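Local structure of cryptochrome DASH, chloroplastic/mitochondrial (Arabidopsis thaliana, 2J4D) at residues Lys39-Trp45 / Gly135-Ala141; Pro123-Pro128 / Leu155-Leu160. The protein repairs cyclobutane pyrimidine dimers in single-stranded DNA as a photolyase, carrying FAD and a folate light antenna, and may also act as a blue-light photoreceptor. All coordinates share one frame; numbering follows the deposited sequence.

How the contacts relate
Both contacts belong to the N-terminal alpha/beta domain of this class-1 photolyase family member. Contact 1 pairs two neighbouring parallel strands of the five-stranded sheet. Contact 2 packs together the two helices that flank strand 138-142 in sequence, helix 123-134 before it and helix 147-161 after it. Their centres are 13 Å apart and they touch directly. The indole of Trp45 rests on the helix pair: CD2 is 3.5 Å from Leu127 CD1, and CZ2 is 3.6 Å from Pro123 CB. Val139 CG2 also meets Leu160 CD1 at 4.0 Å. Neither contact includes a bound folate. The side chains of Trp45 and Leu155 each lie about 12 Å from a bound folate.

Contact 1: residues Lys39-Trp45 / Gly135-Ala141; sequences KGVTILW and GARTVFA
Thr42 and Thr138 face each other on adjacent parallel strands of the Rossmann-like sheet of the photolyase/cryptochrome alpha/beta domain. Their hydroxyls, OG1 to OG1, form a 2.9 Å hydrogen bond. Thr42 OG1 stands anti to its own backbone N (chi1 -174°), which also sets it in the plane of the Phe140 ring, at the edge, 3.2 Å from CD2. The backbone ladder alternates between the strands. Arg137 N donates to Val41 O, Ile43 N to Thr138 O, Phe140 N to Ile43 O and Trp45 N to Phe140 O. The last is the shortest, at 2.8 Å. On the face of Ile43 and Val139, these two side chains lie side by side and point the same way. Ile43 CD1 also reaches Ala136 CB at 3.7 Å. That face is covered by helix 123-134, through Leu130 and Ala131 on Ile43. At the start of the strands a water links Val41 N to Gly135 O, which belongs to the Schellman turn ending that helix. The extended Arg137 chain lays one guanidinium face against the backbone, with Lys39 O 3.0 Å above its plane.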
loop_
_atom_site.group_PDB
_atom_site.type_symbol
_atom_site.label_atom_id
_atom_site.label_comp_id
_atom_site.label_asym_id
_atom_site.label_seq_id
_atom_site.Cartn_x
_atom_site.Cartn_y
_atom_site.Cartn_z
ATOM N N LYS A 39 31.095 -12.880 11.620
ATOM C CA LYS A 39 30.598 -12.173 10.441
ATOM C C LYS A 39 30.420 -10.662 10.595
ATOM O O LYS A 39 30.118 -9.961 9.626
ATOM C CB LYS A 39 29.313 -12.837 9.938
ATOM C CG LYS A 39 29.598 -14.203 9.322
ATOM C CD LYS A 39 28.399 -14.824 8.644
ATOM C CE LYS A 39 28.797 -16.138 7.991
ATOM N NZ LYS A 39 27.652 -16.808 7.326
ATOM N N GLY A 40 30.616 -10.159 11.808
ATOM C CA GLY A 40 30.523 -8.728 12.040
ATOM C C GLY A 40 29.151 -8.081 12.074
ATOM O O GLY A 40 28.110 -8.746 12.030
ATOM N N VAL A 41 29.166 -6.757 12.134
ATOM C CA VAL A 41 27.952 -5.963 12.202
ATOM C C VAL A 41 27.320 -5.642 10.852
ATOM O O VAL A 41 28.015 -5.406 9.862
ATOM C CB VAL A 41 28.227 -4.627 12.924
ATOM C CG1 VAL A 41 26.974 -3.756 12.919
ATOM C CG2 VAL A 41 28.686 -4.895 14.349
ATOM N N THR A 42 25.991 -5.641 10.825
ATOM C CA THR A 42 25.254 -5.285 9.621
ATOM C C THR A 42 24.124 -4.351 10.040
ATOM O O THR A 42 23.628 -4.413 11.168
ATOM C CB THR A 42 24.634 -6.511 8.906
ATOM O OG1 THR A 42 24.056 -6.091 7.661
ATOM C CG2 THR A 42 23.534 -7.136 9.757
ATOM N N ILE A 43 23.736 -3.469 9.134
ATOM C CA ILE A 43 22.646 -2.551 9.398
ATOM C C ILE A 43 21.498 -2.977 8.493
ATOM O O ILE A 43 21.715 -3.242 7.311
ATOM C CB ILE A 43 23.048 -1.096 9.054
ATOM C CG1 ILE A 43 24.053 -0.583 10.091
ATOM C CG2 ILE A 43 21.791 -0.204 8.975
ATOM C CD1 ILE A 43 24.734 0.734 9.717
ATOM N N LEU A 44 20.295 -3.075 9.053
ATOM C CA LEU A 44 19.111 -3.421 8.272
ATOM C C LEU A 44 18.292 -2.136 8.151
ATOM O O LEU A 44 17.768 -1.619 9.141
ATOM C CB LEU A 44 18.275 -4.501 8.970
ATOM C CG LEU A 44 16.967 -4.901 8.267
ATOM C CD1 LEU A 44 17.241 -5.371 6.841
ATOM C CD2 LEU A 44 16.290 -6.014 9.075
ATOM N N TRP A 45 18.197 -1.626 6.931
ATOM C CA TRP A 45 17.472 -0.387 6.665
ATOM C C TRP A 45 16.048 -0.661 6.172
ATOM O O TRP A 45 15.844 -1.172 5.067
ATOM C CB TRP A 45 18.275 0.444 5.652
ATOM C CG TRP A 45 17.578 1.650 5.082
ATOM C CD1 TRP A 45 16.699 2.476 5.716
ATOM C CD2 TRP A 45 17.728 2.164 3.755
ATOM N NE1 TRP A 45 16.286 3.476 4.861
ATOM C CE2 TRP A 45 16.905 3.308 3.652
ATOM C CE3 TRP A 45 18.487 1.771 2.640
ATOM C CZ2 TRP A 45 16.814 4.066 2.475
ATOM C CZ3 TRP A 45 18.400 2.523 1.472
ATOM C CH2 TRP A 45 17.568 3.659 1.399
ATOM N N GLY A 135 30.949 0.222 12.534
ATOM C CA GLY A 135 31.775 -0.627 11.691
ATOM C C GLY A 135 31.002 -1.692 10.933
ATOM O O GLY A 135 31.478 -2.817 10.767
ATOM N N ALA A 136 29.806 -1.343 10.468
ATOM C CA ALA A 136 28.972 -2.275 9.716
ATOM C C ALA A 136 29.624 -2.615 8.381
ATOM O O ALA A 136 30.148 -1.746 7.704
ATOM C CB ALA A 136 27.600 -1.661 9.481
ATOM N N ARG A 137 29.595 -3.881 7.993
ATOM C CA ARG A 137 30.190 -4.272 6.720
ATOM C C ARG A 137 29.195 -4.038 5.591
ATOM O O ARG A 137 29.574 -3.822 4.441
ATOM C CB ARG A 137 30.551 -5.756 6.734
ATOM C CG ARG A 137 31.397 -6.194 7.912
ATOM C CD ARG A 137 31.795 -7.656 7.765
ATOM N NE ARG A 137 32.622 -8.109 8.877
ATOM C CZ ARG A 137 33.116 -9.338 8.988
ATOM N NH1 ARG A 137 32.866 -10.244 8.049
ATOM N NH2 ARG A 137 33.856 -9.664 10.039
ATOM N N THR A 138 27.914 -4.072 5.933
ATOM C CA THR A 138 26.872 -3.925 4.932
ATOM C C THR A 138 25.624 -3.236 5.463
ATOM O O THR A 138 25.409 -3.140 6.671
ATOM C CB THR A 138 26.417 -5.304 4.452
ATOM O OG1 THR A 138 26.023 -6.073 5.597
ATOM C CG2 THR A 138 27.529 -6.040 3.742
ATOM N N VAL A 139 24.817 -2.737 4.532
ATOM C CA VAL A 139 23.526 -2.145 4.854
ATOM C C VAL A 139 22.595 -2.885 3.894
ATOM O O VAL A 139 22.775 -2.818 2.675
ATOM C CB VAL A 139 23.449 -0.637 4.548
ATOM C CG1 VAL A 139 22.015 -0.143 4.787
ATOM C CG2 VAL A 139 24.423 0.134 5.432
ATOM N N PHE A 140 21.641 -3.620 4.454
ATOM C CA PHE A 140 20.665 -4.382 3.678
ATOM C C PHE A 140 19.340 -3.629 3.624
ATOM O O PHE A 140 18.940 -2.995 4.598
ATOM C CB PHE A 140 20.419 -5.746 4.332
ATOM C CG PHE A 140 21.489 -6.758 4.049
ATOM C CD1 PHE A 140 21.501 -7.451 2.846
ATOM C CD2 PHE A 140 22.495 -7.005 4.978
ATOM C CE1 PHE A 140 22.504 -8.383 2.570
ATOM C CE2 PHE A 140 23.500 -7.932 4.712
ATOM C CZ PHE A 140 23.504 -8.623 3.504
ATOM N N ALA A 141 18.661 -3.710 2.485
ATOM C CA ALA A 141 17.368 -3.065 2.328
ATOM C C ALA A 141 16.677 -3.672 1.121
ATOM O O ALA A 141 17.311 -4.326 0.292
ATOM C CB ALA A 141 17.536 -1.565 2.129
HETATM O O HOH W 1 31.711 -5.631 11.488
#

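Contact 2: residues Pro123-Pro128 / Leu155-Leu160; sequences PEEILP and LVNQGL
Glu124 runs alongside Leu155, the two side chains pointing the same way. Its CB sits 3.5 Å from Leu155 O. The next atom, CG, lies between the backbone N and the carbonyl carbon (chi1 63°) and passes 3.8 Å from Leu155 CB. The chain then bends at chi2 (-95°), which keeps the carboxylate beside the leucine, with CD 3.9 Å from Leu155 CB. At the tip, OE2 meets Leu155 CD1 at 3.5 Å and forms a salt bridge with Arg77. With the carboxylate gone, as with an alanine in its place, Arg77 is likely to lose its charge partner here and the side of Leu155 to be left less covered. Helices 123-134 and 147-161 are successive helices of a beta-alpha-beta-alpha run and cover the sheet face that carries Ile43 and Val139. Their short segments cross at -36° with axes 8.1 Å apart. The close approach is consistent with Gly159, where a CB would clash with Pro128 CG. The proline ring instead packs on the glycine backbone, CG to Gly159 C. Val156 packs at the flank of the helix pair that faces Trp45. Its CG2 lies 3.6 Å from Glu124 N and also touches Pro123 CB, while CG1 meets Leu127 CD1. Beyond the glycine, Leu160 CD2 closes on Pro128 CA at 3.7 Å.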
loop_
_atom_site.group_PDB
_atom_site.type_symbol
_atom_site.label_atom_id
_atom_site.label_comp_id
_atom_site.label_asym_id
_atom_site.label_seq_id
_atom_site.Cartn_x
_atom_site.Cartn_y
_atom_site.Cartn_z
ATOM N N PRO A 123 18.170 9.270 4.917
ATOM C CA PRO A 123 18.890 7.996 4.998
ATOM C C PRO A 123 20.346 8.129 4.547
ATOM O O PRO A 123 21.242 7.515 5.132
ATOM C CB PRO A 123 18.101 7.091 4.052
ATOM C CG PRO A 123 16.709 7.625 4.155
ATOM C CD PRO A 123 16.936 9.125 4.122
ATOM N N GLU A 124 20.574 8.919 3.494
ATOM C CA GLU A 124 21.924 9.093 2.962
ATOM C C GLU A 124 22.839 9.829 3.926
ATOM O O GLU A 124 24.052 9.858 3.728
ATOM C CB GLU A 124 21.907 9.812 1.605
ATOM C CG GLU A 124 21.358 11.224 1.631
ATOM C CD GLU A 124 19.879 11.287 1.279
ATOM O OE1 GLU A 124 19.131 10.359 1.654
ATOM O OE2 GLU A 124 19.461 12.275 0.637
ATOM N N GLU A 125 22.267 10.433 4.960
ATOM C CA GLU A 125 23.081 11.127 5.954
ATOM C C GLU A 125 23.181 10.271 7.213
ATOM O O GLU A 125 24.259 10.122 7.797
ATOM C CB GLU A 125 22.485 12.509 6.260
ATOM C CG GLU A 125 22.730 13.509 5.126
ATOM C CD GLU A 125 21.980 14.828 5.279
ATOM O OE1 GLU A 125 21.331 15.047 6.323
ATOM O OE2 GLU A 125 22.046 15.654 4.343
ATOM N N ILE A 126 22.067 9.668 7.608
ATOM C CA ILE A 126 22.034 8.838 8.808
ATOM C C ILE A 126 22.775 7.506 8.680
ATOM O O ILE A 126 23.576 7.147 9.548
ATOM C CB ILE A 126 20.580 8.530 9.216
ATOM C CG1 ILE A 126 19.884 9.820 9.657
ATOM C CG2 ILE A 126 20.552 7.483 10.323
ATOM C CD1 ILE A 126 18.384 9.693 9.757
ATOM N N LEU A 127 22.507 6.774 7.602
ATOM C CA LEU A 127 23.118 5.464 7.414
ATOM C C LEU A 127 24.642 5.426 7.303
ATOM O O LEU A 127 25.282 4.613 7.963
ATOM C CB LEU A 127 22.472 4.754 6.217
ATOM C CG LEU A 127 20.953 4.562 6.360
ATOM C CD1 LEU A 127 20.389 3.964 5.077
ATOM C CD2 LEU A 127 20.651 3.652 7.548
ATOM N N PRO A 128 25.249 6.295 6.477
ATOM C CA PRO A 128 26.715 6.239 6.393
ATOM C C PRO A 128 27.352 6.499 7.756
ATOM O O PRO A 128 28.374 5.908 8.094
ATOM C CB PRO A 128 27.051 7.335 5.380
ATOM C CG PRO A 128 25.842 7.350 4.488
ATOM C CD PRO A 128 24.707 7.259 5.506
ATOM N N LEU A 155 21.920 7.897 -3.357
ATOM C CA LEU A 155 22.548 8.789 -2.386
ATOM C C LEU A 155 23.117 8.027 -1.191
ATOM O O LEU A 155 24.187 8.374 -0.674
ATOM C CB LEU A 155 21.548 9.857 -1.944
ATOM C CG LEU A 155 21.218 10.810 -3.106
ATOM C CD1 LEU A 155 19.966 11.581 -2.799
ATOM C CD2 LEU A 155 22.390 11.768 -3.361
ATOM N N VAL A 156 22.421 6.983 -0.757
ATOM C CA VAL A 156 22.913 6.179 0.357
ATOM C C VAL A 156 24.159 5.405 -0.080
ATOM O O VAL A 156 25.157 5.333 0.644
ATOM C CB VAL A 156 21.832 5.174 0.848
ATOM C CG1 VAL A 156 22.447 4.142 1.789
ATOM C CG2 VAL A 156 20.725 5.928 1.570
ATOM N N ASN A 157 24.106 4.826 -1.271
ATOM C CA ASN A 157 25.238 4.062 -1.774
ATOM C C ASN A 157 26.481 4.962 -1.891
ATOM O O ASN A 157 27.577 4.569 -1.490
ATOM C CB ASN A 157 24.893 3.455 -3.136
ATOM C CG ASN A 157 25.849 2.359 -3.536
ATOM O OD1 ASN A 157 26.245 1.540 -2.709
ATOM N ND2 ASN A 157 26.214 2.325 -4.807
ATOM N N GLN A 158 26.307 6.168 -2.424
ATOM C CA GLN A 158 27.428 7.095 -2.570
ATOM C C GLN A 158 27.903 7.615 -1.211
ATOM O O GLN A 158 29.086 7.929 -1.027
ATOM C CB GLN A 158 27.036 8.255 -3.495
ATOM C CG GLN A 158 26.757 7.782 -4.922
ATOM C CD GLN A 158 26.355 8.888 -5.882
ATOM O OE1 GLN A 158 26.043 10.010 -5.473
ATOM N NE2 GLN A 158 26.343 8.567 -7.174
ATOM N N GLY A 159 26.981 7.699 -0.258
ATOM C CA GLY A 159 27.333 8.163 1.074
ATOM C C GLY A 159 28.227 7.145 1.761
ATOM O O GLY A 159 29.190 7.506 2.450
ATOM N N LEU A 160 27.913 5.868 1.568
ATOM C CA LEU A 160 28.698 4.788 2.157
ATOM C C LEU A 160 30.100 4.712 1.550
ATOM O O LEU A 160 31.072 4.451 2.261
ATOM C CB LEU A 160 27.983 3.446 1.967
ATOM C CG LEU A 160 26.662 3.300 2.730
ATOM C CD1 LEU A 160 25.923 2.058 2.250
ATOM C CD2 LEU A 160 26.940 3.210 4.224
#